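Autoinducer 2-binding protein LsrB (Clostridium saccharobutylicum DSM 13864, PDB 6DSP) binds the quorum-sensing signal autoinducer-2, held here as its cyclic tetrahydroxytetrahydrofuran form, and belongs to the bacterial solute-binding protein family 2. Local coordinates at residues N80-S85 against A102-T107; D140-R145 against N244-G249; D152-C157 against D216-I221. All coordinates share one frame; numbering follows the deposited sequence.

Interaction 1 of 3, residues N80-S85 against A102-T107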
# COMPACT_ATOMS: atom_id res chain seq x y z
N ASN A 80 -18.44 13.46 -9.44
CA ASN A 80 -17.84 13.57 -10.76
C ASN A 80 -16.74 12.56 -11.01
O ASN A 80 -16.45 12.24 -12.17
CB ASN A 80 -17.27 14.98 -10.96
CG ASN A 80 -18.32 16.04 -10.71
OD1 ASN A 80 -18.27 16.76 -9.72
ND2 ASN A 80 -19.32 16.10 -11.59
N ALA A 81 -16.10 12.09 -9.95
CA ALA A 81 -14.93 11.23 -10.10
C ALA A 81 -14.79 10.40 -8.85
O ALA A 81 -15.23 10.80 -7.77
CB ALA A 81 -13.66 12.05 -10.35
N ILE A 82 -14.09 9.27 -8.99
CA ILE A 82 -13.72 8.39 -7.90
C ILE A 82 -12.22 8.16 -7.99
O ILE A 82 -11.69 7.96 -9.09
CB ILE A 82 -14.47 7.05 -8.01
CG1 ILE A 82 -15.96 7.24 -7.68
CG2 ILE A 82 -13.83 5.97 -7.15
CD1 ILE A 82 -16.83 6.05 -8.07
N CYS A 83 -11.56 8.16 -6.85
CA CYS A 83 -10.18 7.70 -6.75
C CYS A 83 -10.15 6.65 -5.65
O CYS A 83 -10.30 6.99 -4.47
CB CYS A 83 -9.21 8.85 -6.48
SG CYS A 83 -7.49 8.25 -6.47
N LEU A 84 -9.96 5.40 -6.04
CA LEU A 84 -10.18 4.21 -5.20
C LEU A 84 -8.89 3.44 -4.96
O LEU A 84 -8.13 3.19 -5.91
CB LEU A 84 -11.16 3.25 -5.92
CG LEU A 84 -11.33 1.83 -5.38
CD1 LEU A 84 -12.06 1.87 -4.05
CD2 LEU A 84 -12.06 0.96 -6.38
N SER A 85 -8.69 2.98 -3.73
CA SER A 85 -7.72 1.93 -3.43
C SER A 85 -8.51 0.65 -3.14
O SER A 85 -9.32 0.61 -2.20
CB SER A 85 -6.84 2.28 -2.24
OG SER A 85 -5.99 1.17 -1.98
N ALA A 102 -22.16 5.92 -15.96
CA ALA A 102 -22.88 7.06 -15.40
C ALA A 102 -22.15 8.38 -15.63
O ALA A 102 -22.66 9.44 -15.21
CB ALA A 102 -23.17 6.86 -13.91
N GLY A 103 -20.98 8.36 -16.28
CA GLY A 103 -20.25 9.58 -16.53
C GLY A 103 -19.19 9.90 -15.49
O GLY A 103 -18.60 10.99 -15.54
N VAL A 104 -18.94 9.00 -14.56
CA VAL A 104 -17.98 9.25 -13.49
C VAL A 104 -16.58 8.87 -13.96
O VAL A 104 -16.39 7.80 -14.53
CB VAL A 104 -18.37 8.44 -12.24
CG1 VAL A 104 -17.37 8.62 -11.14
CG2 VAL A 104 -19.76 8.90 -11.76
N THR A 105 -15.62 9.76 -13.74
CA THR A 105 -14.22 9.48 -14.05
C THR A 105 -13.66 8.57 -12.96
O THR A 105 -13.80 8.86 -11.76
CB THR A 105 -13.43 10.78 -14.05
OG1 THR A 105 -13.89 11.58 -15.14
CG2 THR A 105 -11.92 10.52 -14.16
N VAL A 106 -13.09 7.43 -13.35
CA VAL A 106 -12.58 6.44 -12.40
C VAL A 106 -11.05 6.45 -12.43
O VAL A 106 -10.44 6.25 -13.49
CB VAL A 106 -13.12 5.03 -12.69
CG1 VAL A 106 -12.52 4.02 -11.74
CG2 VAL A 106 -14.68 5.02 -12.63
N THR A 107 -10.44 6.67 -11.27
CA THR A 107 -9.00 6.53 -11.10
C THR A 107 -8.74 5.65 -9.88
O THR A 107 -9.63 5.43 -9.04
CB THR A 107 -8.28 7.88 -10.88
OG1 THR A 107 -8.74 8.50 -9.67
CG2 THR A 107 -8.47 8.84 -12.07
O HOH W 1 -16.36 12.66 -15.14

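Interaction 2 of 3, residues D140-R145 against N244-G249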
# COMPACT_ATOMS: atom_id res chain seq x y z
N ASP A 140 18.92 -5.83 6.33
CA ASP A 140 19.69 -4.89 7.13
C ASP A 140 19.42 -5.07 8.63
O ASP A 140 20.34 -5.05 9.45
CB ASP A 140 19.39 -3.47 6.70
CG ASP A 140 19.97 -3.17 5.32
OD1 ASP A 140 20.89 -3.88 4.88
OD2 ASP A 140 19.54 -2.20 4.68
N SER A 141 18.16 -5.26 8.99
CA SER A 141 17.83 -5.44 10.41
C SER A 141 18.37 -6.76 10.94
O SER A 141 18.79 -6.84 12.10
CB SER A 141 16.33 -5.32 10.64
OG SER A 141 15.92 -3.99 10.41
N LEU A 142 18.34 -7.82 10.12
CA LEU A 142 18.91 -9.11 10.53
C LEU A 142 20.40 -8.98 10.81
O LEU A 142 20.89 -9.46 11.84
CB LEU A 142 18.67 -10.14 9.42
CG LEU A 142 17.24 -10.70 9.34
CD1 LEU A 142 17.03 -11.35 7.98
CD2 LEU A 142 16.94 -11.67 10.48
N LYS A 143 21.13 -8.29 9.92
CA LYS A 143 22.55 -8.11 10.16
C LYS A 143 22.80 -7.31 11.44
O LYS A 143 23.71 -7.64 12.21
CB LYS A 143 23.19 -7.44 8.94
CG LYS A 143 24.70 -7.33 9.00
CD LYS A 143 25.24 -6.95 7.63
CE LYS A 143 26.75 -6.90 7.64
NZ LYS A 143 27.29 -8.17 8.23
N GLU A 144 21.94 -6.33 11.74
CA GLU A 144 22.14 -5.49 12.92
C GLU A 144 21.85 -6.21 14.22
O GLU A 144 22.35 -5.77 15.27
CB GLU A 144 21.30 -4.22 12.80
CG GLU A 144 21.87 -3.31 11.73
CD GLU A 144 20.90 -2.29 11.21
OE1 GLU A 144 19.73 -2.28 11.65
OE2 GLU A 144 21.30 -1.50 10.32
N ARG A 145 21.10 -7.31 14.20
CA ARG A 145 20.91 -8.11 15.40
C ARG A 145 21.88 -9.29 15.47
O ARG A 145 21.70 -10.17 16.30
CB ARG A 145 19.46 -8.53 15.63
CG ARG A 145 18.91 -9.58 14.67
CD ARG A 145 17.57 -10.11 15.19
NE ARG A 145 16.90 -11.10 14.33
CZ ARG A 145 17.04 -12.42 14.45
NH1 ARG A 145 17.86 -12.94 15.36
NH2 ARG A 145 16.36 -13.25 13.65
N ASN A 244 15.50 -10.34 19.40
CA ASN A 244 15.00 -11.71 19.33
C ASN A 244 14.52 -12.08 17.94
O ASN A 244 14.75 -13.21 17.50
CB ASN A 244 13.79 -11.89 20.25
CG ASN A 244 14.14 -11.65 21.71
OD1 ASN A 244 13.70 -10.69 22.31
ND2 ASN A 244 14.92 -12.56 22.28
N VAL A 245 13.86 -11.15 17.24
CA VAL A 245 13.21 -11.45 15.98
C VAL A 245 13.19 -10.17 15.16
O VAL A 245 13.11 -9.07 15.71
CB VAL A 245 11.78 -12.00 16.21
CG1 VAL A 245 10.88 -10.94 16.90
CG2 VAL A 245 11.16 -12.46 14.90
N THR A 246 13.28 -10.31 13.84
CA THR A 246 13.26 -9.15 12.97
C THR A 246 11.90 -9.01 12.31
O THR A 246 11.45 -9.91 11.61
CB THR A 246 14.36 -9.21 11.91
OG1 THR A 246 15.65 -9.21 12.57
CG2 THR A 246 14.25 -8.04 10.94
N ILE A 247 11.26 -7.87 12.54
CA ILE A 247 9.97 -7.53 11.96
C ILE A 247 10.18 -6.29 11.11
O ILE A 247 10.78 -5.32 11.58
CB ILE A 247 8.94 -7.26 13.07
CG1 ILE A 247 8.65 -8.55 13.85
CG2 ILE A 247 7.64 -6.67 12.46
CD1 ILE A 247 8.08 -8.32 15.23
N THR A 248 9.69 -6.32 9.87
CA THR A 248 9.72 -5.11 9.06
C THR A 248 8.47 -5.11 8.21
O THR A 248 7.66 -6.05 8.28
CB THR A 248 11.00 -5.01 8.21
OG1 THR A 248 11.13 -3.68 7.71
CG2 THR A 248 11.03 -6.03 7.08
N GLY A 249 8.28 -4.06 7.42
CA GLY A 249 7.06 -3.95 6.65
C GLY A 249 6.80 -2.51 6.28
O GLY A 249 7.71 -1.68 6.29
O HOH W 2 13.34 -4.02 11.49

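Interaction 3 of 3, residues D152-C157 against D216-I221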
# COMPACT_ATOMS: atom_id res chain seq x y z
N ASP A 152 23.13 -17.31 6.26
CA ASP A 152 22.32 -18.09 7.19
C ASP A 152 21.05 -18.61 6.53
O ASP A 152 20.49 -18.01 5.58
CB ASP A 152 21.88 -17.24 8.39
CG ASP A 152 23.02 -16.87 9.33
OD1 ASP A 152 24.09 -17.52 9.32
OD2 ASP A 152 22.76 -15.92 10.12
N ALA A 153 20.54 -19.71 7.08
CA ALA A 153 19.26 -20.27 6.62
C ALA A 153 18.13 -19.55 7.36
O ALA A 153 17.44 -20.10 8.21
CB ALA A 153 19.23 -21.78 6.85
N ILE A 154 17.99 -18.26 7.03
CA ILE A 154 17.02 -17.38 7.68
C ILE A 154 15.61 -17.95 7.50
O ILE A 154 15.16 -18.18 6.38
CB ILE A 154 17.12 -15.97 7.07
CG1 ILE A 154 18.49 -15.30 7.32
CG2 ILE A 154 15.92 -15.06 7.49
CD1 ILE A 154 18.87 -15.16 8.79
N LYS A 155 14.90 -18.12 8.62
CA LYS A 155 13.52 -18.58 8.61
C LYS A 155 12.61 -17.37 8.58
O LYS A 155 12.76 -16.44 9.39
CB LYS A 155 13.24 -19.40 9.87
CG LYS A 155 13.88 -20.79 9.84
CD LYS A 155 13.47 -21.61 11.05
CE LYS A 155 13.93 -23.05 10.90
NZ LYS A 155 13.48 -23.93 11.99
N TYR A 156 11.69 -17.34 7.62
CA TYR A 156 10.87 -16.14 7.47
C TYR A 156 9.48 -16.50 6.95
O TYR A 156 9.23 -17.62 6.50
CB TYR A 156 11.53 -15.13 6.52
CG TYR A 156 11.41 -15.56 5.08
CD1 TYR A 156 12.29 -16.50 4.52
CD2 TYR A 156 10.41 -15.04 4.27
CE1 TYR A 156 12.14 -16.90 3.21
CE2 TYR A 156 10.27 -15.45 2.96
CZ TYR A 156 11.10 -16.37 2.45
OH TYR A 156 10.94 -16.75 1.14
N CYS A 157 8.59 -15.52 7.00
CA CYS A 157 7.33 -15.62 6.26
C CYS A 157 6.79 -14.22 6.04
O CYS A 157 7.34 -13.23 6.55
CB CYS A 157 6.28 -16.49 7.00
SG CYS A 157 5.55 -15.78 8.48
N ASP A 216 11.00 -19.99 16.49
CA ASP A 216 12.37 -19.70 16.06
C ASP A 216 12.43 -18.90 14.75
O ASP A 216 13.50 -18.83 14.12
CB ASP A 216 13.19 -20.98 15.94
CG ASP A 216 12.65 -21.91 14.87
OD1 ASP A 216 11.61 -21.64 14.27
OD2 ASP A 216 13.25 -22.97 14.66
N ILE A 217 11.32 -18.31 14.32
CA ILE A 217 11.35 -17.54 13.08
C ILE A 217 12.34 -16.37 13.23
O ILE A 217 12.48 -15.78 14.31
CB ILE A 217 9.92 -17.08 12.73
CG1 ILE A 217 9.84 -16.66 11.26
CG2 ILE A 217 9.43 -15.98 13.70
CD1 ILE A 217 8.38 -16.57 10.76
N ASP A 218 13.02 -16.04 12.12
CA ASP A 218 13.99 -14.95 12.15
C ASP A 218 13.44 -13.63 11.63
O ASP A 218 13.85 -12.57 12.11
CB ASP A 218 15.20 -15.29 11.26
CG ASP A 218 16.06 -16.40 11.84
OD1 ASP A 218 16.56 -16.22 12.98
OD2 ASP A 218 16.20 -17.43 11.16
N LEU A 219 12.53 -13.68 10.67
CA LEU A 219 12.09 -12.49 9.96
C LEU A 219 10.61 -12.63 9.62
O LEU A 219 10.20 -13.66 9.06
CB LEU A 219 12.90 -12.39 8.63
CG LEU A 219 12.42 -11.36 7.62
CD1 LEU A 219 12.55 -9.93 8.18
CD2 LEU A 219 13.18 -11.55 6.31
N ILE A 220 9.84 -11.59 9.91
CA ILE A 220 8.42 -11.55 9.50
C ILE A 220 8.24 -10.30 8.66
O ILE A 220 8.46 -9.19 9.17
CB ILE A 220 7.46 -11.54 10.70
CG1 ILE A 220 7.80 -12.68 11.69
CG2 ILE A 220 5.99 -11.66 10.17
CD1 ILE A 220 6.99 -12.62 12.98
N ILE A 221 7.90 -10.48 7.39
CA ILE A 221 7.74 -9.36 6.46
C ILE A 221 6.27 -8.98 6.46
O ILE A 221 5.43 -9.75 5.97
CB ILE A 221 8.21 -9.72 5.03
CG1 ILE A 221 9.68 -10.22 5.04
CG2 ILE A 221 8.05 -8.50 4.13
CD1 ILE A 221 10.11 -10.77 3.67

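Interaction 1 of 3, residues N80-S85 against A102-T107
Thr107 lays its hydroxyl alongside Cys83, with Thr107 OG1 3.2 Å from Cys83 CB and 3.1 Å from Ile82 O, to which it donates a hydrogen bond. A chi1 of 63° places OG1 between its own backbone N and carbonyl carbon, and from there it reaches Ile82 O, which Thr107 N also bonds at 2.8 Å. Ile82 O is thus gripped twice by one residue, the amide arriving almost in line with the C=O and the hydroxyl from well off that line. Ladder bonds from Ile82 N to Thr105 O and from Leu84 N to Thr107 O establish parallel pairing, and the axes of strands 81-84 and 105-107 lie 12° apart. Ala81, Cys83, Thr105 and Thr107 share one face of the sheet; Ile82 and Val106 take the other, and Ile82 CG1 packs on Val104 CG1 at 4.0 Å. A water donates to both Asn80 O and Gly103 O and accepts from Thr105 OG1, tying the residue before strand 81-84 to Gly103, whose positive phi ends helix 89-101 in a Schellman motif. The strands are the two arms of a beta-alpha-beta crossover: helix 89-101 covers Leu84 and Val106, helix 273-288 covers Ala81, Thr105 and Thr107, and strand 23-27 pairs along the far edge of 81-84.

Interaction 2 of 3, residues D140-R145 against N244-G249
Thr246 points from its strand into the last turn of helix 127-144, and its two branches meet different partners. The methyl Thr246 CG2 lies 3.4 Å from Ser141 CB, closer than usual for two carbons, while Leu142 CD2 comes within 3.5 Å of Thr246 OG1. Thr246 OG1 accepts from Arg145 NE at 2.9 Å. It lies only 5° out of the guanidinium plane, with an N-H...O angle of 148°, so the bond helps set the rotation of the flat group. Arg145 leaves the helix with a chi1 of 71° and then runs extended to NE, which brings NE to the Thr246 hydroxyl, with the guanidinium beside the loop residues Asn244 and Val245. Packing is looser toward exposed Asn244: one face of the guanidinium receives Val245 CA and Asn244 O, the latter 3.8 Å from Arg145 NH1 with no hydrogen bond. Beyond Thr246 along the strand, a water takes the place of direct contact, accepting from Ser141 OG and donating to Ile247 O; Ser141 OG is also bonded to Arg267. Arg145 NH2 continues to Asp218 in a salt bridge. The end of helix 127-144 laid against edge strand 246-249 of a parallel sheet is consistent with the layered alpha/beta architecture of periplasmic binding proteins.

Interaction 3 of 3, residues D152-C157 against D216-I221
Lys155 has the most surface covered in this contact; it reaches along the neighbouring segment to Asp216 and bonds it by a salt bridge, Lys155 NZ to Asp216 OD2 2.8 Å. Its chain is extended beyond CG, which brings CD against the same carboxylate; NZ approaches OD2 on the syn side but 35° out of the carboxylate plane. The backbone of Lys155 is held just as closely by Asp218. Lys155 N donates to the anti lone pair of Asp218 OD2 at 2.9 Å in a nearly straight bond (176°), and Lys155 O accepts from both Asp218 N at 2.8 Å and Leu219 N at 3.1 Å. Cys157 carries the second largest buried area. The 72° chi1 turns Cys157 SG, on the face that holds Ile220, toward Ile217, whose CD1 it meets at 3.7 Å. Cys157 N bonds Leu219 O and Cys157 O takes Ile221 N at 2.9 Å, continuing the parallel ladder. On the other face Tyr156 CB packs on Leu219 CB at 3.7 Å, while the phenol OH turns away to Glu176. The chemistry therefore changes along the pair: a charged, more exposed end at Lys155, Asp216 and Asp218, where Asp218 stands in for a strand partner and nearby Arg145 probably stabilises its negative charge, gives way to buried apolar packing beside the regular backbone ladder.

In the fold
Interaction 1 comes first along the chain and lies on the opposite side of the molecule's centre from the other two, about 41 Å from each between centres. It belongs to the mixed sheet containing strands 81-84 and 105-109. Interactions 2 and 3 share the four-stranded parallel sheet, their centres about 9 Å apart, and both segments of 152-157/216-221 fall in sequence between those of 140-145/244-249. They join directly: Thr246 N and O probably hydrogen-bond Asp218 O and Ile220 N, and Leu142 packs on Asp218. The separate sheets fit the two-lobed periplasmic binding protein fold, with the autoinducer-2 ligand bound by residues from both halves.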